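Local atomic coordinates of endonuclease and methylase LlaGI (Lactococcus lactis, PDB entry 5FFJ), a protein that recognises a specific DNA sequence and combines methyltransferase, helicase-like ATPase and nuclease activities in one Type ISP restriction-modification polypeptide, here crystallised without its nuclease. Residues 1142-1151 with 1195-1205. Sequence-based numbering, arbitrary orientation.
Sequences MLAMYRPFTK and LISEYLSDMHV. With nucleotides of chain C; nucleotides of chain B.
D1202 OD2 is gripped from opposite faces of its carboxylate plane. R1147 NH2 reaches it across the contact at 3.3 Å, a salt bridge whose N-H...O angle of 167° is nearly straight and whose acceptor lies in the guanidinium plane; the backbone N of H1204 closes an Asx turn onto the same oxygen. The R1147 guanidinium is itself layered, with Y1146 CE2 over the centre of one face and H1204 CB over the other. Bends at chi2 (-62°) and chi3 fold the arginine back so that NE donates to Y1146 O, while NH1 lies against OP2 of DG15 of chain C, in a hydrogen bond modelled too short to be taken at face value. Beside it, H1204 NE2 donates to N7 of DG16 of chain C at 3.1 Å, an in-plane approach at the imidazole edge, and H1204 ND1 is bonded to G1207 O.

Next to this, M1145 pairs in parallel with S1201, placing D1202 directly after the bridge: M1145 N donates to L1200 O and D1202 N to M1145 O (2.8 Å, 172°). The strand then turns a corner at Y1146, where Y1146 and R1147 form a classic bulge opposite T1150. Apolar packing flanks the ladder: L1143 CB meets Y1199 CD2 at 3.6 Å, A1144 CB rests on L1200 CD2, and L1195 CD2 makes a CH-pi contact over the F1149 face, 4.1 Å from its centroid.

Within the C-terminal specificity domain, H1204's purine-edge contact is consistent with a part in recognition. D1202 OD2 ties R1147, at the phosphate, and H1204's main chain to one oxygen, probably holding both at the DNA while balancing the arginine charge.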
# COMPACT_ATOMS: atom_id res chain seq x y z
N MET A 1142 -10.63 15.80 -30.26
CA MET A 1142 -10.24 15.19 -31.53
C MET A 1142 -10.01 13.70 -31.40
O MET A 1142 -10.04 13.14 -30.30
CB MET A 1142 -8.99 15.87 -32.07
CG MET A 1142 -7.84 15.95 -31.07
SD MET A 1142 -6.46 16.92 -31.72
CE MET A 1142 -5.86 15.85 -33.02
N LEU A 1143 -9.78 13.05 -32.53
CA LEU A 1143 -9.50 11.62 -32.57
C LEU A 1143 -8.01 11.36 -32.43
O LEU A 1143 -7.19 12.13 -32.92
CB LEU A 1143 -10.02 11.01 -33.87
CG LEU A 1143 -11.53 10.80 -33.94
CD1 LEU A 1143 -11.96 10.62 -35.38
CD2 LEU A 1143 -11.93 9.59 -33.11
N ALA A 1144 -7.68 10.26 -31.77
CA ALA A 1144 -6.29 9.88 -31.57
C ALA A 1144 -6.15 8.38 -31.36
O ALA A 1144 -7.07 7.73 -30.87
CB ALA A 1144 -5.71 10.63 -30.38
N MET A 1145 -5.00 7.83 -31.76
CA MET A 1145 -4.67 6.45 -31.46
C MET A 1145 -4.21 6.32 -30.01
O MET A 1145 -3.11 6.74 -29.66
CB MET A 1145 -3.57 5.93 -32.38
CG MET A 1145 -4.07 5.30 -33.67
SD MET A 1145 -5.06 3.83 -33.37
CE MET A 1145 -5.37 3.28 -35.05
N TYR A 1146 -5.07 5.73 -29.18
CA TYR A 1146 -4.74 5.52 -27.78
C TYR A 1146 -3.93 4.24 -27.61
O TYR A 1146 -2.96 4.20 -26.86
CB TYR A 1146 -6.03 5.47 -26.95
CG TYR A 1146 -5.80 5.40 -25.46
CD1 TYR A 1146 -5.25 6.48 -24.78
CD2 TYR A 1146 -6.15 4.27 -24.73
CE1 TYR A 1146 -5.04 6.43 -23.41
CE2 TYR A 1146 -5.94 4.21 -23.37
CZ TYR A 1146 -5.39 5.29 -22.72
OH TYR A 1146 -5.19 5.23 -21.36
N ARG A 1147 -4.35 3.20 -28.33
CA ARG A 1147 -3.67 1.91 -28.30
C ARG A 1147 -3.70 1.33 -29.72
O ARG A 1147 -4.45 1.81 -30.56
CB ARG A 1147 -4.34 0.97 -27.30
CG ARG A 1147 -4.24 1.43 -25.86
CD ARG A 1147 -2.80 1.50 -25.37
NE ARG A 1147 -2.54 2.74 -24.64
CZ ARG A 1147 -2.62 2.87 -23.32
NH1 ARG A 1147 -2.93 1.84 -22.54
NH2 ARG A 1147 -2.37 4.04 -22.76
N PRO A 1148 -2.88 0.30 -29.99
CA PRO A 1148 -2.85 -0.14 -31.39
C PRO A 1148 -4.22 -0.65 -31.87
O PRO A 1148 -4.84 -1.47 -31.19
CB PRO A 1148 -1.80 -1.26 -31.40
CG PRO A 1148 -1.62 -1.66 -29.99
CD PRO A 1148 -2.03 -0.53 -29.12
N PHE A 1149 -4.68 -0.12 -33.00
CA PHE A 1149 -5.99 -0.43 -33.58
C PHE A 1149 -7.14 0.05 -32.71
O PHE A 1149 -8.31 -0.24 -32.98
CB PHE A 1149 -6.11 -1.94 -33.84
CG PHE A 1149 -4.95 -2.52 -34.60
CD1 PHE A 1149 -4.78 -2.24 -35.94
CD2 PHE A 1149 -4.03 -3.33 -33.97
CE1 PHE A 1149 -3.72 -2.76 -36.64
CE2 PHE A 1149 -2.96 -3.86 -34.67
CZ PHE A 1149 -2.81 -3.58 -36.01
N THR A 1150 -6.81 0.80 -31.66
CA THR A 1150 -7.80 1.42 -30.78
C THR A 1150 -7.66 2.94 -30.82
O THR A 1150 -6.69 3.49 -30.30
CB THR A 1150 -7.66 0.95 -29.32
OG1 THR A 1150 -7.55 -0.48 -29.28
CG2 THR A 1150 -8.85 1.41 -28.48
N LYS A 1151 -8.63 3.60 -31.45
CA LYS A 1151 -8.65 5.05 -31.49
C LYS A 1151 -9.81 5.60 -30.65
O LYS A 1151 -10.97 5.26 -30.87
CB LYS A 1151 -8.73 5.56 -32.94
CG LYS A 1151 -10.03 5.29 -33.69
CD LYS A 1151 -9.89 5.71 -35.14
CE LYS A 1151 -11.16 5.51 -35.94
NZ LYS A 1151 -10.90 5.51 -37.40
N LEU A 1195 3.76 0.55 -35.90
CA LEU A 1195 2.40 0.64 -36.42
C LEU A 1195 2.12 2.05 -36.91
O LEU A 1195 2.26 3.01 -36.16
CB LEU A 1195 1.39 0.24 -35.35
CG LEU A 1195 -0.08 0.17 -35.78
CD1 LEU A 1195 -0.25 -0.73 -37.00
CD2 LEU A 1195 -0.94 -0.32 -34.63
N ILE A 1196 1.73 2.17 -38.18
CA ILE A 1196 1.47 3.47 -38.77
C ILE A 1196 0.09 3.97 -38.35
O ILE A 1196 -0.85 3.18 -38.21
CB ILE A 1196 1.58 3.43 -40.31
CG1 ILE A 1196 1.57 4.84 -40.89
CG2 ILE A 1196 0.46 2.58 -40.90
CD1 ILE A 1196 2.05 4.90 -42.32
N SER A 1197 -0.03 5.27 -38.14
CA SER A 1197 -1.28 5.87 -37.70
C SER A 1197 -1.64 7.09 -38.54
O SER A 1197 -0.77 7.84 -38.98
CB SER A 1197 -1.19 6.27 -36.23
OG SER A 1197 -2.35 6.97 -35.82
N GLU A 1198 -2.94 7.27 -38.75
CA GLU A 1198 -3.47 8.40 -39.50
C GLU A 1198 -3.85 9.54 -38.55
O GLU A 1198 -4.23 10.62 -38.99
CB GLU A 1198 -4.69 7.95 -40.30
CG GLU A 1198 -5.03 8.84 -41.47
CD GLU A 1198 -6.22 8.32 -42.25
OE1 GLU A 1198 -6.80 7.29 -41.85
OE2 GLU A 1198 -6.59 8.95 -43.27
N TYR A 1199 -3.72 9.28 -37.25
CA TYR A 1199 -4.17 10.20 -36.22
C TYR A 1199 -3.08 10.47 -35.19
O TYR A 1199 -2.03 9.83 -35.19
CB TYR A 1199 -5.41 9.65 -35.52
CG TYR A 1199 -6.58 9.40 -36.43
CD1 TYR A 1199 -6.62 8.29 -37.26
CD2 TYR A 1199 -7.66 10.28 -36.46
CE1 TYR A 1199 -7.69 8.06 -38.10
CE2 TYR A 1199 -8.74 10.05 -37.29
CZ TYR A 1199 -8.75 8.94 -38.11
OH TYR A 1199 -9.82 8.72 -38.94
N LEU A 1200 -3.34 11.43 -34.31
CA LEU A 1200 -2.49 11.69 -33.16
C LEU A 1200 -2.34 10.42 -32.34
O LEU A 1200 -3.31 9.66 -32.19
CB LEU A 1200 -3.08 12.83 -32.32
CG LEU A 1200 -2.25 13.40 -31.17
CD1 LEU A 1200 -2.64 14.85 -30.96
CD2 LEU A 1200 -2.46 12.61 -29.89
N SER A 1201 -1.15 10.17 -31.81
CA SER A 1201 -0.86 8.90 -31.13
C SER A 1201 -0.43 9.10 -29.68
O SER A 1201 0.39 9.96 -29.36
CB SER A 1201 0.22 8.13 -31.89
OG SER A 1201 -0.25 7.73 -33.16
N ASP A 1202 -1.00 8.28 -28.80
CA ASP A 1202 -0.61 8.28 -27.39
C ASP A 1202 0.81 7.76 -27.28
O ASP A 1202 1.36 7.23 -28.24
CB ASP A 1202 -1.56 7.41 -26.56
CG ASP A 1202 -1.44 7.69 -25.06
OD1 ASP A 1202 -1.56 8.86 -24.66
OD2 ASP A 1202 -1.22 6.73 -24.29
N MET A 1203 1.39 7.90 -26.09
CA MET A 1203 2.72 7.38 -25.85
C MET A 1203 2.69 5.87 -25.77
O MET A 1203 3.69 5.20 -26.03
CB MET A 1203 3.30 7.98 -24.57
CG MET A 1203 4.75 7.61 -24.28
SD MET A 1203 5.13 7.81 -22.54
CE MET A 1203 6.28 9.16 -22.61
N HIS A 1204 1.53 5.32 -25.41
CA HIS A 1204 1.44 3.90 -25.14
C HIS A 1204 0.79 3.13 -26.28
O HIS A 1204 0.27 2.04 -26.09
CB HIS A 1204 0.68 3.68 -23.83
CG HIS A 1204 1.37 4.27 -22.64
ND1 HIS A 1204 2.65 3.92 -22.27
CD2 HIS A 1204 0.97 5.21 -21.75
CE1 HIS A 1204 3.01 4.61 -21.20
NE2 HIS A 1204 2.01 5.40 -20.87
N VAL A 1205 0.85 3.70 -27.48
CA VAL A 1205 0.42 2.99 -28.68
C VAL A 1205 1.32 1.77 -28.88
O VAL A 1205 0.88 0.73 -29.36
CB VAL A 1205 0.45 3.87 -29.94
CG1 VAL A 1205 -0.62 4.96 -29.86
CG2 VAL A 1205 1.84 4.48 -30.15
P DG C 15 -4.37 1.80 -19.08
OP1 DG C 15 -5.82 2.03 -18.85
OP2 DG C 15 -3.93 1.23 -20.37
O5' DG C 15 -3.55 3.15 -18.83
C5' DG C 15 -4.21 4.33 -18.37
C4' DG C 15 -3.48 4.94 -17.20
O4' DG C 15 -2.26 4.18 -16.95
C3' DG C 15 -3.04 6.39 -17.40
O3' DG C 15 -3.17 7.14 -16.18
C2' DG C 15 -1.59 6.24 -17.85
C1' DG C 15 -1.13 5.04 -17.05
N9 DG C 15 -0.01 4.29 -17.64
C8 DG C 15 0.01 3.64 -18.85
N7 DG C 15 1.15 3.05 -19.10
C5 DG C 15 1.93 3.33 -17.99
C6 DG C 15 3.27 2.96 -17.69
O6 DG C 15 4.05 2.28 -18.37
N1 DG C 15 3.68 3.44 -16.45
C2 DG C 15 2.89 4.20 -15.60
N2 DG C 15 3.45 4.58 -14.45
N3 DG C 15 1.64 4.55 -15.87
C4 DG C 15 1.23 4.09 -17.08
P DG C 16 -3.13 8.75 -16.19
OP1 DG C 16 -4.41 9.25 -15.65
OP2 DG C 16 -2.68 9.19 -17.53
O5' DG C 16 -1.97 9.10 -15.13
C5' DG C 16 -0.79 8.32 -15.13
C4' DG C 16 0.28 8.88 -14.21
O4' DG C 16 1.51 8.16 -14.47
C3' DG C 16 0.67 10.32 -14.45
O3' DG C 16 1.49 10.80 -13.39
C2' DG C 16 1.48 10.16 -15.72
C1' DG C 16 2.33 8.95 -15.32
N9 DG C 16 2.79 8.13 -16.43
C8 DG C 16 2.15 7.89 -17.63
N7 DG C 16 2.82 7.10 -18.42
C5 DG C 16 3.97 6.80 -17.70
C6 DG C 16 5.08 5.99 -18.04
O6 DG C 16 5.27 5.35 -19.08
N1 DG C 16 6.03 5.96 -17.02
C2 DG C 16 5.91 6.63 -15.82
N2 DG C 16 6.92 6.49 -14.95
N3 DG C 16 4.88 7.39 -15.50
C4 DG C 16 3.96 7.43 -16.48
P DT B 8 15.51 8.04 -22.46
OP1 DT B 8 16.99 7.92 -22.49
OP2 DT B 8 14.73 7.68 -23.65
O5' DT B 8 14.95 7.18 -21.23
C5' DT B 8 15.23 7.58 -19.88
C4' DT B 8 14.43 6.77 -18.88
O4' DT B 8 13.21 7.50 -18.52
C3' DT B 8 13.93 5.42 -19.40
O3' DT B 8 13.82 4.48 -18.33
C2' DT B 8 12.57 5.80 -19.96
C1' DT B 8 12.07 6.73 -18.87
N1 DT B 8 10.94 7.66 -19.26
C2 DT B 8 10.12 8.16 -18.28
O2 DT B 8 10.26 7.91 -17.09
N3 DT B 8 9.13 8.99 -18.72
C4 DT B 8 8.87 9.36 -20.02
O4 DT B 8 7.95 10.11 -20.30
C5 DT B 8 9.76 8.79 -21.01
C7 DT B 8 9.58 9.11 -22.47
C6 DT B 8 10.74 7.98 -20.59